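Local structure of amidohydrolase (Thermotoga maritima, 3OOQ) at residues V131-S136 with C142-P147. The protein is a putative metal-dependent amidohydrolase of the TIM-barrel clan, perhaps with allantoinase-like activity. Residues are numbered along the deposited sequence; the frame is centred on the assembly and turned at random.
Sequences VIKFRS and CIVKDP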
ATOM      1  N   VAL F 131      -6.548  34.304  23.359  1.00 20.77           N
ATOM      2  CA  VAL F 131      -6.711  35.624  22.765  1.00 20.10           C
ATOM      3  C   VAL F 131      -5.379  36.338  22.829  1.00 20.51           C
ATOM      4  O   VAL F 131      -4.737  36.391  23.877  1.00 20.55           O
ATOM      5  CB  VAL F 131      -7.775  36.485  23.489  1.00 20.87           C
ATOM      6  CG1 VAL F 131      -7.926  37.835  22.767  1.00 18.21           C
ATOM      7  CG2 VAL F 131      -9.106  35.744  23.579  1.00 17.15           C
ATOM      8  N   ILE F 132      -4.946  36.881  21.701  1.00 21.48           N
ATOM      9  CA  ILE F 132      -3.682  37.584  21.658  1.00 22.59           C
ATOM     10  C   ILE F 132      -3.856  38.926  20.964  1.00 22.74           C
ATOM     11  O   ILE F 132      -4.850  39.160  20.266  1.00 21.87           O
ATOM     12  CB  ILE F 132      -2.559  36.739  20.960  1.00 23.77           C
ATOM     13  CG1 ILE F 132      -2.922  36.410  19.503  1.00 19.13           C
ATOM     14  CG2 ILE F 132      -2.290  35.438  21.727  1.00 19.24           C
ATOM     15  CD1 ILE F 132      -2.214  37.241  18.490  1.00 25.09           C
ATOM     16  N   LYS F 133      -2.879  39.799  21.166  1.00 23.68           N
ATOM     17  CA  LYS F 133      -2.808  41.065  20.444  1.00 24.24           C
ATOM     18  C   LYS F 133      -1.530  41.061  19.635  1.00 24.01           C
ATOM     19  O   LYS F 133      -0.563  40.433  20.042  1.00 24.15           O
ATOM     20  CB  LYS F 133      -2.731  42.230  21.417  1.00 24.58           C
ATOM     21  CG  LYS F 133      -3.945  42.435  22.263  1.00 25.91           C
ATOM     22  CD  LYS F 133      -3.853  43.815  22.895  1.00 24.96           C
ATOM     23  CE  LYS F 133      -4.875  43.972  23.977  1.00 25.88           C
ATOM     24  NZ  LYS F 133      -4.881  45.380  24.427  1.00 25.40           N
ATOM     25  N   PHE F 134      -1.524  41.779  18.511  1.00 23.84           N
ATOM     26  CA  PHE F 134      -0.357  41.827  17.626  1.00 23.48           C
ATOM     27  C   PHE F 134       0.654  42.867  18.118  1.00 24.86           C
ATOM     28  O   PHE F 134       1.012  43.776  17.375  1.00 24.89           O
ATOM     29  CB  PHE F 134      -0.780  42.164  16.183  1.00 22.30           C
ATOM     30  CG  PHE F 134      -1.786  41.211  15.584  1.00 23.50           C
ATOM     31  CD1 PHE F 134      -1.648  39.826  15.729  1.00 20.47           C
ATOM     32  CD2 PHE F 134      -2.840  41.701  14.811  1.00 21.00           C
ATOM     33  CE1 PHE F 134      -2.581  38.942  15.165  1.00 22.55           C
ATOM     34  CE2 PHE F 134      -3.775  40.824  14.241  1.00 23.43           C
ATOM     35  CZ  PHE F 134      -3.634  39.431  14.422  1.00 19.99           C
ATOM     36  N   ARG F 135       1.108  42.726  19.366  1.00 26.50           N
ATOM     37  CA  ARG F 135       1.941  43.736  20.009  1.00 28.97           C
ATOM     38  C   ARG F 135       3.457  43.493  19.984  1.00 29.83           C
ATOM     39  O   ARG F 135       4.221  44.426  20.218  1.00 30.68           O
ATOM     40  CB  ARG F 135       1.472  44.039  21.455  1.00 30.80           C
ATOM     41  CG  ARG F 135       1.088  42.819  22.283  1.00 45.77           C
ATOM     42  CD  ARG F 135       1.049  43.115  23.792  1.00 34.07           C
ATOM     43  NE  ARG F 135      -0.259  43.477  24.348  1.00 45.72           N
ATOM     44  CZ  ARG F 135      -0.908  42.802  25.309  1.00 35.43           C
ATOM     45  NH1 ARG F 135      -0.404  41.697  25.841  1.00 45.38           N
ATOM     46  NH2 ARG F 135      -2.081  43.245  25.748  1.00 45.55           N
ATOM     47  N   SER F 136       3.896  42.266  19.706  1.00 28.96           N
ATOM     48  CA  SER F 136       5.300  41.906  19.906  1.00 29.12           C
ATOM     49  C   SER F 136       5.636  40.592  19.179  1.00 28.03           C
ATOM     50  O   SER F 136       4.747  39.802  18.871  1.00 25.36           O
ATOM     51  CB  SER F 136       5.562  41.768  21.424  1.00 29.50           C
ATOM     52  OG  SER F 136       6.790  41.145  21.712  1.00 35.50           O
ATOM     53  N   CYS F 142       2.202  38.937  23.837  1.00 29.45           N
ATOM     54  CA  CYS F 142       0.998  39.095  23.022  1.00 28.00           C
ATOM     55  C   CYS F 142      -0.260  38.610  23.748  1.00 27.33           C
ATOM     56  O   CYS F 142      -1.374  39.013  23.398  1.00 26.87           O
ATOM     57  CB  CYS F 142       1.128  38.342  21.698  1.00 26.96           C
ATOM     58  SG  CYS F 142       2.342  39.055  20.564  1.00 26.25           S
ATOM     59  N   ILE F 143      -0.070  37.744  24.739  1.00 26.95           N
ATOM     60  CA  ILE F 143      -1.181  37.066  25.412  1.00 27.38           C
ATOM     61  C   ILE F 143      -2.115  38.041  26.133  1.00 28.14           C
ATOM     62  O   ILE F 143      -1.667  38.892  26.912  1.00 28.67           O
ATOM     63  CB  ILE F 143      -0.676  36.009  26.418  1.00 27.10           C
ATOM     64  CG1 ILE F 143       0.041  34.877  25.685  1.00 22.30           C
ATOM     65  CG2 ILE F 143      -1.826  35.478  27.268  1.00 22.92           C
ATOM     66  CD1 ILE F 143       0.828  33.922  26.615  1.00 27.69           C
ATOM     67  N   VAL F 144      -3.406  37.913  25.855  1.00 27.87           N
ATOM     68  CA  VAL F 144      -4.449  38.611  26.609  1.00 28.21           C
ATOM     69  C   VAL F 144      -5.193  37.639  27.531  1.00 28.01           C
ATOM     70  O   VAL F 144      -5.479  37.957  28.689  1.00 28.04           O
ATOM     71  CB  VAL F 144      -5.450  39.326  25.665  1.00 28.50           C
ATOM     72  CG1 VAL F 144      -6.513  40.072  26.450  1.00 25.60           C
ATOM     73  CG2 VAL F 144      -4.721  40.280  24.751  1.00 24.82           C
ATOM     74  N   LYS F 145      -5.501  36.450  27.019  1.00 27.25           N
ATOM     75  CA  LYS F 145      -6.267  35.482  27.787  1.00 26.59           C
ATOM     76  C   LYS F 145      -5.921  34.103  27.286  1.00 25.16           C
ATOM     77  O   LYS F 145      -6.166  33.780  26.124  1.00 23.91           O
ATOM     78  CB  LYS F 145      -7.777  35.726  27.635  1.00 27.01           C
ATOM     79  CG  LYS F 145      -8.606  34.778  28.454  1.00 32.16           C
ATOM     80  CD  LYS F 145     -10.084  35.067  28.328  1.00 29.40           C
ATOM     81  CE  LYS F 145     -10.881  34.068  29.146  1.00 33.20           C
ATOM     82  NZ  LYS F 145     -12.336  34.286  28.973  1.00 31.29           N
ATOM     83  N   ASP F 146      -5.347  33.302  28.169  1.00 25.55           N
ATOM     84  CA  ASP F 146      -4.925  31.957  27.812  1.00 26.58           C
ATOM     85  C   ASP F 146      -5.105  31.045  29.008  1.00 26.68           C
ATOM     86  O   ASP F 146      -4.580  31.350  30.087  1.00 27.12           O
ATOM     87  CB  ASP F 146      -3.456  31.969  27.412  1.00 27.78           C
ATOM     88  CG  ASP F 146      -2.908  30.583  27.194  1.00 41.15           C
ATOM     89  OD1 ASP F 146      -3.387  29.879  26.285  1.00 28.70           O
ATOM     90  OD2 ASP F 146      -1.992  30.198  27.936  1.00 28.82           O
ATOM     91  N   PRO F 147      -5.848  29.929  28.841  1.00 25.56           N
ATOM     92  CA  PRO F 147      -6.637  29.529  27.659  1.00 24.38           C
ATOM     93  C   PRO F 147      -7.935  30.332  27.576  1.00 23.59           C
ATOM     94  O   PRO F 147      -8.399  30.840  28.596  1.00 24.28           O
ATOM     95  CB  PRO F 147      -6.967  28.062  27.947  1.00 24.50           C
ATOM     96  CG  PRO F 147      -6.995  27.978  29.455  1.00 29.15           C
ATOM     97  CD  PRO F 147      -5.887  28.907  29.907  1.00 25.14           C
TER
HETATM   98  O   HOH W   1      -2.438  41.668  28.417  1.00 26.02           O
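V131 faces both V144 and K145, and this antiparallel pairing illustrates how a classic beta bulge absorbs an extra residue. V131 O accepts two hydrogen bonds, from V144 N at 2.8 Å and K145 N at 3.2 Å, both from the same face of its carbonyl plane, while V131 N donates to K145 O. Beyond the bulge K133 N donates to C142 O (2.8 Å), a carbonyl that I132 CA also approaches at 3.2 Å. V144 CG2 presses tightly on the aliphatic chain of K133, 3.4 Å from CG, and the extended lysine runs on to the carboxylates of D358, D360 and D381. R135 bends at chi3 (94°), bringing its guanidinium over C142 O; NH1 makes a long, bent bond to I143 O (3.3 Å), arriving from above the carbonyl plane, and a water links NH2 to the same oxygen. D381 holds R135 NE, and E141 O takes NH1, fixing the group's rotation. A leucine in place of R135 would probably leave D381 without one of its positive mates and I143 O without its arginine donor and water bridge. Backbone bonds set the bulge between strands 125-133 and 143-153, and the arginine adds a polar tie across the hairpin's connecting end.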